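Local coordinates for thiamine phosphate pyrophosphorylase (Bacteroides thetaiotaomicron VPI-5482, PDB 3CEU), which probably catalyses the joining of the pyrimidine and thiazole moieties into thiamine phosphate, a step on the route to thiamine diphosphate, at residues Lys2-Thr7 against Ile29-Lys34; Arg56-Glu61 against Asn70-His75; Asp109-Ser114 against Ser145-Leu150; Gly151-Asp156 against Ala169-Asp174. All blocks are in the same frame, centred on the assembly; numbering follows the deposited sequence.

Contact 1. Residues Lys2-Thr7 against Ile29-Lys34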
# COMPACT_ATOMS: atom_id res chain seq x y z
N LYS A 2 -8.95 3.61 -4.13
CA LYS A 2 -7.51 3.56 -4.38
C LYS A 2 -6.97 2.13 -4.28
O LYS A 2 -7.50 1.29 -3.54
CB LYS A 2 -6.77 4.46 -3.39
CG LYS A 2 -7.00 5.95 -3.62
CD LYS A 2 -6.25 6.80 -2.60
CE LYS A 2 -6.36 8.28 -2.91
NZ LYS A 2 -7.78 8.68 -3.09
N LEU A 3 -5.92 1.87 -5.05
CA LEU A 3 -5.27 0.57 -5.06
C LEU A 3 -3.80 0.79 -4.69
O LEU A 3 -3.01 1.26 -5.50
CB LEU A 3 -5.37 -0.08 -6.44
CG LEU A 3 -4.75 -1.48 -6.57
CD1 LEU A 3 -5.35 -2.38 -5.50
CD2 LEU A 3 -4.99 -2.05 -7.95
N ILE A 4 -3.46 0.45 -3.45
CA ILE A 4 -2.11 0.62 -2.94
C ILE A 4 -1.31 -0.67 -3.03
O ILE A 4 -1.82 -1.75 -2.70
CB ILE A 4 -2.13 1.08 -1.46
CG1 ILE A 4 -2.98 2.36 -1.33
CG2 ILE A 4 -0.72 1.33 -0.96
CD1 ILE A 4 -3.36 2.70 0.10
N VAL A 5 -0.06 -0.54 -3.47
CA VAL A 5 0.84 -1.69 -3.61
C VAL A 5 2.02 -1.56 -2.65
O VAL A 5 2.65 -0.51 -2.56
CB VAL A 5 1.44 -1.78 -5.05
CG1 VAL A 5 2.53 -2.86 -5.09
CG2 VAL A 5 0.34 -2.12 -6.06
N VAL A 6 2.32 -2.63 -1.91
CA VAL A 6 3.47 -2.61 -1.02
C VAL A 6 4.59 -3.39 -1.73
O VAL A 6 4.33 -4.43 -2.34
CB VAL A 6 3.19 -3.30 0.35
CG1 VAL A 6 4.42 -3.16 1.24
CG2 VAL A 6 1.98 -2.69 1.02
N THR A 7 5.81 -2.86 -1.66
CA THR A 7 6.96 -3.52 -2.27
C THR A 7 7.21 -4.83 -1.55
O THR A 7 6.51 -5.19 -0.61
CB THR A 7 8.28 -2.72 -2.10
OG1 THR A 7 8.60 -2.65 -0.71
CG2 THR A 7 8.17 -1.33 -2.68
N ILE A 29 -0.74 4.67 -5.07
CA ILE A 29 0.32 4.79 -4.07
C ILE A 29 1.22 3.56 -3.95
O ILE A 29 0.79 2.42 -4.16
CB ILE A 29 -0.29 5.08 -2.67
CG1 ILE A 29 -1.12 6.37 -2.72
CG2 ILE A 29 0.80 5.21 -1.62
CD1 ILE A 29 -1.87 6.68 -1.43
N LEU A 30 2.49 3.81 -3.62
CA LEU A 30 3.48 2.76 -3.45
C LEU A 30 4.03 2.86 -2.03
O LEU A 30 4.50 3.91 -1.61
CB LEU A 30 4.64 2.94 -4.43
CG LEU A 30 5.78 1.95 -4.27
CD1 LEU A 30 5.30 0.56 -4.66
CD2 LEU A 30 6.95 2.36 -5.14
N HIS A 31 3.96 1.75 -1.31
CA HIS A 31 4.48 1.68 0.05
C HIS A 31 5.81 0.95 0.03
O HIS A 31 5.87 -0.27 -0.18
CB HIS A 31 3.49 0.97 0.98
CG HIS A 31 2.56 1.90 1.69
ND1 HIS A 31 2.61 2.11 3.06
CD2 HIS A 31 1.59 2.72 1.23
CE1 HIS A 31 1.71 3.01 3.40
NE2 HIS A 31 1.07 3.40 2.31
N LEU A 32 6.88 1.71 0.23
CA LEU A 32 8.24 1.18 0.24
C LEU A 32 8.51 0.56 1.60
O LEU A 32 8.65 1.26 2.60
CB LEU A 32 9.25 2.30 -0.04
CG LEU A 32 10.73 1.95 -0.04
CD1 LEU A 32 11.01 0.82 -1.04
CD2 LEU A 32 11.54 3.18 -0.40
N ARG A 33 8.57 -0.76 1.64
CA ARG A 33 8.84 -1.47 2.89
C ARG A 33 9.96 -2.48 2.68
O ARG A 33 9.79 -3.50 2.01
CB ARG A 33 7.56 -2.17 3.37
CG ARG A 33 7.66 -2.95 4.67
CD ARG A 33 6.27 -3.38 5.13
NE ARG A 33 6.28 -4.35 6.22
CZ ARG A 33 6.68 -5.62 6.11
NH1 ARG A 33 7.10 -6.11 4.95
NH2 ARG A 33 6.63 -6.43 7.17
N LYS A 34 11.13 -2.15 3.23
CA LYS A 34 12.33 -2.98 3.15
C LYS A 34 12.87 -3.15 4.56
O LYS A 34 13.84 -2.49 4.95
CB LYS A 34 13.39 -2.30 2.29
CG LYS A 34 12.96 -1.95 0.87
CD LYS A 34 12.56 -3.19 0.10
CE LYS A 34 12.29 -2.87 -1.36
NZ LYS A 34 11.83 -4.09 -2.08

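Contact 2. Residues Arg56-Glu61 against Asn70-His75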
# COMPACT_ATOMS: atom_id res chain seq x y z
N ARG A 56 4.27 9.76 -4.70
CA ARG A 56 3.27 8.69 -4.71
C ARG A 56 3.81 7.51 -3.88
O ARG A 56 3.17 6.46 -3.79
CB ARG A 56 3.03 8.21 -6.14
CG ARG A 56 2.40 9.23 -7.08
CD ARG A 56 0.89 9.17 -7.02
NE ARG A 56 0.27 9.86 -8.14
CZ ARG A 56 -1.04 10.03 -8.27
NH1 ARG A 56 -1.86 9.56 -7.33
NH2 ARG A 56 -1.53 10.68 -9.32
N ILE A 57 4.98 7.71 -3.28
CA ILE A 57 5.64 6.69 -2.47
C ILE A 57 5.69 7.02 -0.97
O ILE A 57 6.01 8.15 -0.59
CB ILE A 57 7.10 6.48 -2.97
CG1 ILE A 57 7.08 6.05 -4.44
CG2 ILE A 57 7.81 5.44 -2.11
CD1 ILE A 57 8.45 5.99 -5.09
N VAL A 58 5.35 6.04 -0.13
CA VAL A 58 5.39 6.19 1.32
C VAL A 58 6.42 5.18 1.78
O VAL A 58 6.43 4.04 1.30
CB VAL A 58 4.04 5.84 1.97
CG1 VAL A 58 4.12 6.03 3.48
CG2 VAL A 58 2.92 6.71 1.39
N THR A 59 7.31 5.58 2.68
CA THR A 59 8.36 4.65 3.15
C THR A 59 8.19 4.20 4.59
O THR A 59 7.79 4.98 5.45
CB THR A 59 9.77 5.28 3.01
OG1 THR A 59 10.74 4.36 3.54
CG2 THR A 59 9.86 6.59 3.77
N HIS A 60 8.49 2.93 4.84
CA HIS A 60 8.37 2.37 6.18
C HIS A 60 9.71 2.39 6.91
O HIS A 60 9.79 2.05 8.09
CB HIS A 60 7.85 0.93 6.13
CG HIS A 60 6.45 0.81 5.60
ND1 HIS A 60 5.57 -0.14 6.06
CD2 HIS A 60 5.80 1.51 4.64
CE1 HIS A 60 4.42 -0.03 5.40
NE2 HIS A 60 4.54 0.96 4.53
N GLU A 61 10.77 2.78 6.22
CA GLU A 61 12.08 2.81 6.85
C GLU A 61 12.82 4.09 6.50
O GLU A 61 12.42 4.81 5.59
CB GLU A 61 12.90 1.58 6.42
CG GLU A 61 12.47 0.26 7.09
CD GLU A 61 11.23 -0.39 6.48
OE1 GLU A 61 10.56 -1.19 7.18
OE2 GLU A 61 10.93 -0.11 5.30
N ASN A 70 11.87 13.58 -1.84
CA ASN A 70 10.55 14.20 -2.02
C ASN A 70 9.43 13.17 -2.04
O ASN A 70 8.50 13.24 -2.84
CB ASN A 70 10.51 15.02 -3.31
CG ASN A 70 9.26 15.86 -3.41
OD1 ASN A 70 8.95 16.63 -2.49
ND2 ASN A 70 8.53 15.74 -4.52
N LEU A 71 9.53 12.20 -1.13
CA LEU A 71 8.52 11.16 -1.02
C LEU A 71 7.22 11.77 -0.52
O LEU A 71 7.18 12.92 -0.07
CB LEU A 71 8.98 10.06 -0.06
CG LEU A 71 10.35 9.42 -0.33
CD1 LEU A 71 10.61 8.37 0.73
CD2 LEU A 71 10.40 8.81 -1.72
N MSE A 72 6.15 10.99 -0.61
CA MSE A 72 4.83 11.43 -0.18
C MSE A 72 4.76 11.61 1.33
O MSE A 72 4.29 12.64 1.82
CB MSE A 72 3.79 10.42 -0.63
CG MSE A 72 2.35 10.84 -0.38
SE MSE A 72 1.05 9.65 -1.24
CE MSE A 72 0.27 8.85 0.35
N GLY A 73 5.23 10.60 2.07
CA GLY A 73 5.21 10.64 3.52
C GLY A 73 5.77 9.36 4.14
O GLY A 73 6.50 8.62 3.49
N ILE A 74 5.42 9.10 5.39
CA ILE A 74 5.92 7.94 6.10
C ILE A 74 4.80 7.08 6.71
O ILE A 74 3.68 7.56 6.95
CB ILE A 74 6.86 8.36 7.22
CG1 ILE A 74 6.08 9.16 8.27
CG2 ILE A 74 7.99 9.20 6.66
CD1 ILE A 74 6.84 9.45 9.53
N HIS A 75 5.13 5.82 6.97
CA HIS A 75 4.18 4.88 7.57
C HIS A 75 4.81 4.36 8.84
O HIS A 75 5.76 3.58 8.78
CB HIS A 75 3.90 3.71 6.64
CG HIS A 75 2.71 2.90 7.03
ND1 HIS A 75 1.42 3.36 6.88
CD2 HIS A 75 2.61 1.66 7.57
CE1 HIS A 75 0.58 2.44 7.30
NE2 HIS A 75 1.27 1.40 7.72

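Contact 3. Residues Asp109-Ser114 against Ser145-Leu150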
# COMPACT_ATOMS: atom_id res chain seq x y z
N ASP A 109 -3.37 10.52 8.01
CA ASP A 109 -3.95 10.86 6.72
C ASP A 109 -4.83 9.70 6.28
O ASP A 109 -5.84 9.89 5.60
CB ASP A 109 -2.84 11.13 5.72
CG ASP A 109 -2.10 12.41 6.03
OD1 ASP A 109 -2.68 13.49 5.79
OD2 ASP A 109 -0.97 12.35 6.55
N TYR A 110 -4.41 8.51 6.70
CA TYR A 110 -5.15 7.27 6.46
C TYR A 110 -4.45 6.17 7.19
O TYR A 110 -3.27 6.28 7.52
CB TYR A 110 -5.27 6.91 4.97
CG TYR A 110 -4.01 6.63 4.17
CD1 TYR A 110 -3.15 5.58 4.49
CD2 TYR A 110 -3.73 7.36 3.02
CE1 TYR A 110 -2.06 5.26 3.67
CE2 TYR A 110 -2.65 7.05 2.20
CZ TYR A 110 -1.82 6.00 2.53
OH TYR A 110 -0.76 5.71 1.69
N VAL A 111 -5.18 5.10 7.47
CA VAL A 111 -4.60 3.97 8.17
C VAL A 111 -4.94 2.68 7.44
O VAL A 111 -5.90 2.63 6.65
CB VAL A 111 -5.15 3.84 9.62
CG1 VAL A 111 -4.95 5.15 10.37
CG2 VAL A 111 -6.61 3.46 9.59
N PHE A 112 -4.14 1.65 7.69
CA PHE A 112 -4.35 0.33 7.12
C PHE A 112 -5.21 -0.43 8.12
O PHE A 112 -5.21 -0.11 9.30
CB PHE A 112 -3.02 -0.42 6.96
CG PHE A 112 -2.22 -0.01 5.76
CD1 PHE A 112 -2.62 1.07 4.97
CD2 PHE A 112 -1.07 -0.71 5.39
CE1 PHE A 112 -1.90 1.44 3.84
CE2 PHE A 112 -0.35 -0.34 4.27
CZ PHE A 112 -0.77 0.74 3.49
N MSE A 113 -5.94 -1.43 7.65
CA MSE A 113 -6.74 -2.24 8.56
C MSE A 113 -6.50 -3.69 8.16
O MSE A 113 -6.70 -4.06 7.00
CB MSE A 113 -8.22 -1.91 8.46
CG MSE A 113 -9.04 -2.43 9.63
SE MSE A 113 -10.95 -2.38 9.36
CE MSE A 113 -11.41 -4.09 10.15
N SER A 114 -6.07 -4.51 9.12
CA SER A 114 -5.77 -5.91 8.85
C SER A 114 -5.80 -6.74 10.12
O SER A 114 -5.78 -6.18 11.23
CB SER A 114 -4.39 -6.02 8.23
OG SER A 114 -3.43 -5.54 9.14
N SER A 145 -13.25 6.57 3.40
CA SER A 145 -12.19 6.86 2.44
C SER A 145 -10.79 6.95 3.06
O SER A 145 -9.80 6.98 2.33
CB SER A 145 -12.52 8.16 1.72
OG SER A 145 -12.90 9.16 2.66
N LYS A 146 -10.71 6.99 4.38
CA LYS A 146 -9.42 7.11 5.04
C LYS A 146 -8.85 5.78 5.55
O LYS A 146 -7.75 5.73 6.09
CB LYS A 146 -9.52 8.11 6.20
CG LYS A 146 -8.20 8.39 6.91
CD LYS A 146 -8.37 9.20 8.19
CE LYS A 146 -8.42 10.69 7.94
NZ LYS A 146 -8.12 11.41 9.21
N VAL A 147 -9.58 4.69 5.37
CA VAL A 147 -9.07 3.40 5.82
C VAL A 147 -8.77 2.48 4.65
O VAL A 147 -9.61 2.29 3.76
CB VAL A 147 -10.06 2.72 6.77
CG1 VAL A 147 -11.39 2.56 6.09
CG2 VAL A 147 -9.51 1.37 7.22
N MSE A 148 -7.58 1.91 4.63
CA MSE A 148 -7.19 1.03 3.55
C MSE A 148 -7.20 -0.43 4.02
O MSE A 148 -6.60 -0.77 5.04
CB MSE A 148 -5.80 1.42 3.03
CG MSE A 148 -5.63 2.94 2.81
SE MSE A 148 -7.00 3.81 1.70
CE MSE A 148 -6.24 5.59 1.63
N ALA A 149 -7.89 -1.28 3.27
CA ALA A 149 -7.97 -2.68 3.66
C ALA A 149 -6.69 -3.42 3.26
O ALA A 149 -6.17 -3.24 2.17
CB ALA A 149 -9.19 -3.33 3.01
N LEU A 150 -6.19 -4.24 4.17
CA LEU A 150 -4.98 -5.00 3.92
C LEU A 150 -5.05 -6.39 4.52
O LEU A 150 -5.59 -6.59 5.61
CB LEU A 150 -3.77 -4.27 4.50
CG LEU A 150 -2.50 -5.10 4.76
CD1 LEU A 150 -1.88 -5.57 3.43
CD2 LEU A 150 -1.51 -4.27 5.55

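Contact 4. Residues Gly151-Asp156 against Ala169-Asp174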
# COMPACT_ATOMS: atom_id res chain seq x y z
N GLY A 151 -4.48 -7.36 3.81
CA GLY A 151 -4.46 -8.72 4.32
C GLY A 151 -5.32 -9.70 3.55
O GLY A 151 -6.54 -9.75 3.72
N GLY A 152 -4.67 -10.49 2.71
CA GLY A 152 -5.36 -11.50 1.94
C GLY A 152 -6.30 -10.97 0.88
O GLY A 152 -7.37 -11.53 0.66
N ILE A 153 -5.89 -9.91 0.21
CA ILE A 153 -6.72 -9.31 -0.83
C ILE A 153 -6.27 -9.84 -2.20
O ILE A 153 -5.07 -10.02 -2.44
CB ILE A 153 -6.59 -7.79 -0.79
CG1 ILE A 153 -6.91 -7.30 0.63
CG2 ILE A 153 -7.52 -7.15 -1.81
CD1 ILE A 153 -6.73 -5.81 0.83
N ASN A 154 -7.22 -10.09 -3.09
CA ASN A 154 -6.90 -10.58 -4.42
C ASN A 154 -8.02 -10.25 -5.39
O ASN A 154 -8.97 -9.56 -5.03
CB ASN A 154 -6.69 -12.10 -4.42
CG ASN A 154 -7.91 -12.86 -3.93
OD1 ASN A 154 -9.03 -12.40 -4.10
ND2 ASN A 154 -7.68 -14.01 -3.32
N GLU A 155 -7.91 -10.76 -6.61
CA GLU A 155 -8.90 -10.51 -7.66
C GLU A 155 -10.26 -11.14 -7.35
O GLU A 155 -11.28 -10.72 -7.89
CB GLU A 155 -8.39 -11.05 -9.01
CG GLU A 155 -8.50 -12.57 -9.15
CD GLU A 155 -7.75 -13.10 -10.36
OE1 GLU A 155 -6.50 -13.07 -10.35
OE2 GLU A 155 -8.40 -13.54 -11.33
N ASP A 156 -10.27 -12.14 -6.48
CA ASP A 156 -11.51 -12.81 -6.12
C ASP A 156 -12.33 -12.07 -5.06
O ASP A 156 -13.55 -12.22 -5.01
CB ASP A 156 -11.21 -14.23 -5.62
CG ASP A 156 -10.78 -15.16 -6.75
OD1 ASP A 156 -10.18 -16.22 -6.46
OD2 ASP A 156 -11.06 -14.83 -7.92
N ALA A 169 -7.54 -0.44 -1.24
CA ALA A 169 -7.13 -1.81 -0.97
C ALA A 169 -5.63 -1.87 -1.12
O ALA A 169 -5.05 -1.24 -2.01
CB ALA A 169 -7.81 -2.77 -1.95
N VAL A 170 -4.99 -2.61 -0.23
CA VAL A 170 -3.54 -2.74 -0.23
C VAL A 170 -3.15 -4.16 -0.60
O VAL A 170 -3.67 -5.11 -0.04
CB VAL A 170 -2.96 -2.39 1.14
CG1 VAL A 170 -1.44 -2.44 1.10
CG2 VAL A 170 -3.46 -1.00 1.55
N VAL A 171 -2.23 -4.29 -1.53
CA VAL A 171 -1.81 -5.61 -1.97
C VAL A 171 -0.29 -5.77 -1.98
O VAL A 171 0.45 -4.79 -2.12
CB VAL A 171 -2.36 -5.89 -3.39
CG1 VAL A 171 -3.86 -5.75 -3.40
CG2 VAL A 171 -1.73 -4.92 -4.38
N LEU A 172 0.17 -7.00 -1.83
CA LEU A 172 1.60 -7.25 -1.86
C LEU A 172 1.86 -8.58 -2.56
O LEU A 172 2.31 -8.61 -3.70
CB LEU A 172 2.18 -7.25 -0.43
CG LEU A 172 3.68 -6.93 -0.30
CD1 LEU A 172 4.04 -6.62 1.16
CD2 LEU A 172 4.50 -8.10 -0.82
N GLY A 173 1.55 -9.68 -1.88
CA GLY A 173 1.77 -11.00 -2.44
C GLY A 173 1.05 -11.33 -3.74
O GLY A 173 1.67 -11.75 -4.73
N ASP A 174 -0.27 -11.15 -3.76
CA ASP A 174 -1.04 -11.46 -4.96
C ASP A 174 -0.50 -10.79 -6.20
O ASP A 174 -0.83 -11.17 -7.33
CB ASP A 174 -2.49 -11.06 -4.79
CG ASP A 174 -3.29 -11.30 -6.04
OD1 ASP A 174 -3.37 -12.47 -6.48
OD2 ASP A 174 -3.83 -10.32 -6.61

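Contact 1. Residues Lys2-Thr7 against Ile29-Lys34
I4 reaches H31 with its CG2 branch, which comes in at a slant to the imidazole ring, CG2 lying 3.5 Å from CD2 of H31. A chi1 of -55° puts that methyl opposite the backbone N of I4 and turns it to the histidine, while CG1 runs alongside I29, 4.1 Å from CB of I29, the two isoleucines running abreast. V6 is on this face too: its CG2 sits 4.0 Å from CB of H31 and its CG1 packs against CB of R33. The ring of H31 is held at both nitrogens, ND1 bonded to NE2 of H60 and NE2 to the hydroxyl of Y110, so its rotation is fixed from beyond these strands. I4, V6, I29 and H31 face the barrel interior of a TIM-type fold, in which 2-6 and 29-32 are the first two strands, parallel, 24° apart and joined through helix 15-24 in a beta-alpha-beta crossover. On the outer face V5 and L30 turn toward the helical layer, L30 resting on I19 and F23. Between the strands V5 takes the amide of H31 on its carbonyl, H31 N to V5 O 2.9 Å, and T7 N reaches H31 O at 3.0 Å. Beyond the strand ends T7 carries the link on with its side chain. A chi1 of 64° sets OG1 where it receives the amide of R33, T7 OG1 to R33 N 3.0 Å, while CG2 lies 3.9 Å from CD1 of L32. K34 bends back past this hydroxyl, and its NZ bonds the carbonyl oxygen of T8 and forms a salt bridge with E15.

Contact 2. Residues Arg56-Glu61 against Asn70-His75
H75 lays its side chain along the ring of H60. Its CB stands over one face of that ring, 3.7 Å from the centroid, in a CH-pi contact. From there CG passes above NE2 and CE1 of H60, and CD2 comes down 3.3 Å from CE1 of H60. The rings thus form an offset stack, centroids of H60 and H75 4.5 Å apart and planes at 29°. Past the stack the two nitrogens of H75 bond to serines, ND1 to S92 OG and NE2 to S94 OG, which fixes the turn of the ring. With an alanine in place of H60, the ring of H75 would probably lose the surface it lies against, and ND1 of H31 would be left without its mate, NE2 of H60. Nearer the strand starts, V58 CG2 touches CE of selenomethionine M72 at 3.6 Å, while on the other face T59 CG2 meets CD1 of L71 at the same distance. M72 N bonds to I57 O at 2.8 Å. The pair belongs to the beta-alpha-beta unit of strand 57-59, helix 65-68 and strand 73-75, set in the barrel wall between strands 29-32 and 90-95.

Contact 3. Residues Asp109-Ser114 against Ser145-Leu150
Selenomethionine M148 pushes its terminal methyl onto the ring of Y110, CE 3.4 Å from CD2 of Y110 and over one face. Two bends, chi1 -46° and chi2 -52°, fold the chain back toward the start of its own strand, so that SE stands above the same ring, 5.1 Å from its centroid, a long Met-aromatic contact. The base of M148 serves a second aromatic: its CB sits 3.7 Å from CD1 of F112. M148 is therefore a knob in the notch between the Y110 and F112 rings. The far side of the F112 ring meets L150, CD2 to CD2 3.6 Å, so that F112 in turn fills the dip between M148 and L150. Strands 110-113 and 147-150 are the sixth and seventh of the closed parallel TIM-type barrel; the Y110, F112 and M148 side chains fill its interior, with L150 nearer the mouth, and V170 of the eighth strand adds its own methyls. On the outer face V147 puts CG2 into the groove between V111 and selenomethionine M113, 4.3 Å from CG2 of V111 and 3.7 Å from CB of M113, with V101 of helix 98-102 packed against both of those residues. Beneath, the backbones run 24° apart and share four hydrogen bonds, the shortest from M148 N to V111 O at 2.7 Å. At the N-terminal end of the two strands K146 stretches its aliphatic chain across the carbonyl of D109, then bends so that NZ can bond the carbonyl oxygens of K105 and Y108.

Contact 4. Residues Gly151-Asp156 against Ala169-Asp174
A chi1 of -54° sets CG1 of I153 opposite its carbonyl carbon, and with the chain extended beyond it CD1 is carried across to the backbone of strand 169-171, 3.3 Å from V170 O. The same methyl stands 4.3 Å from CB of A169. The other branch of I153, CG2, faces V171, 4.2 Å from its CG1, so the isoleucine lies across the strand, CD1 at A169 and V170 and CG2 at V171. L158 and I161 of helix 158-163 also pack against it. D174 comes the other way. Its chi1 of 176° swings the carboxylate out from the first turn of the helix starting at G173, with CG 3.9 Å from CB of N154, while its own CB packs against the carbonyl of I153, D174 CB to I153 O 3.6 Å. No hydrogen bond crosses between the segments. OD2 of D174 is bonded instead to NE2 of H193, and the carboxylate of E155 lies near enough, OE1 to OD1 of D174 5.0 Å, that like charges may mildly disfavour each other. Replaced by an alanine, D174 would probably leave NE2 of H193 without its acceptor and open a gap beside N154. G151 has backbone angles that call for glycine, and G152 follows with a positive phi. A glycine-rich turn after the seventh strand, set beside a short helix following the eighth with L172 as its N-cap residue, is the arrangement many TIM barrels use to hold a phosphate, and is consistent with such a site here.

In the fold
Contacts 1, 2 and 3 are buried strand pairs of one barrel, whereas contact 4 is only partly buried and ties a loop to strand 168-171 and the helix start after it. Contact 1 is central: it borders contact 2 through strands 29-32 and 57-59, and contact 4 through strands 2-6 and 168-171. Contact 3 adjoins contact 4 between strands 147-150 and 168-171. Across the interior, histidines from contacts 1 and 2 meet the aromatic rings of contact 3, a polar and aromatic core to which contact 4 adds the methyls of V170. Contacts 2 and 4 lie about 20 Å apart, centre to centre, on opposite sides of the chain's centre, and do not touch.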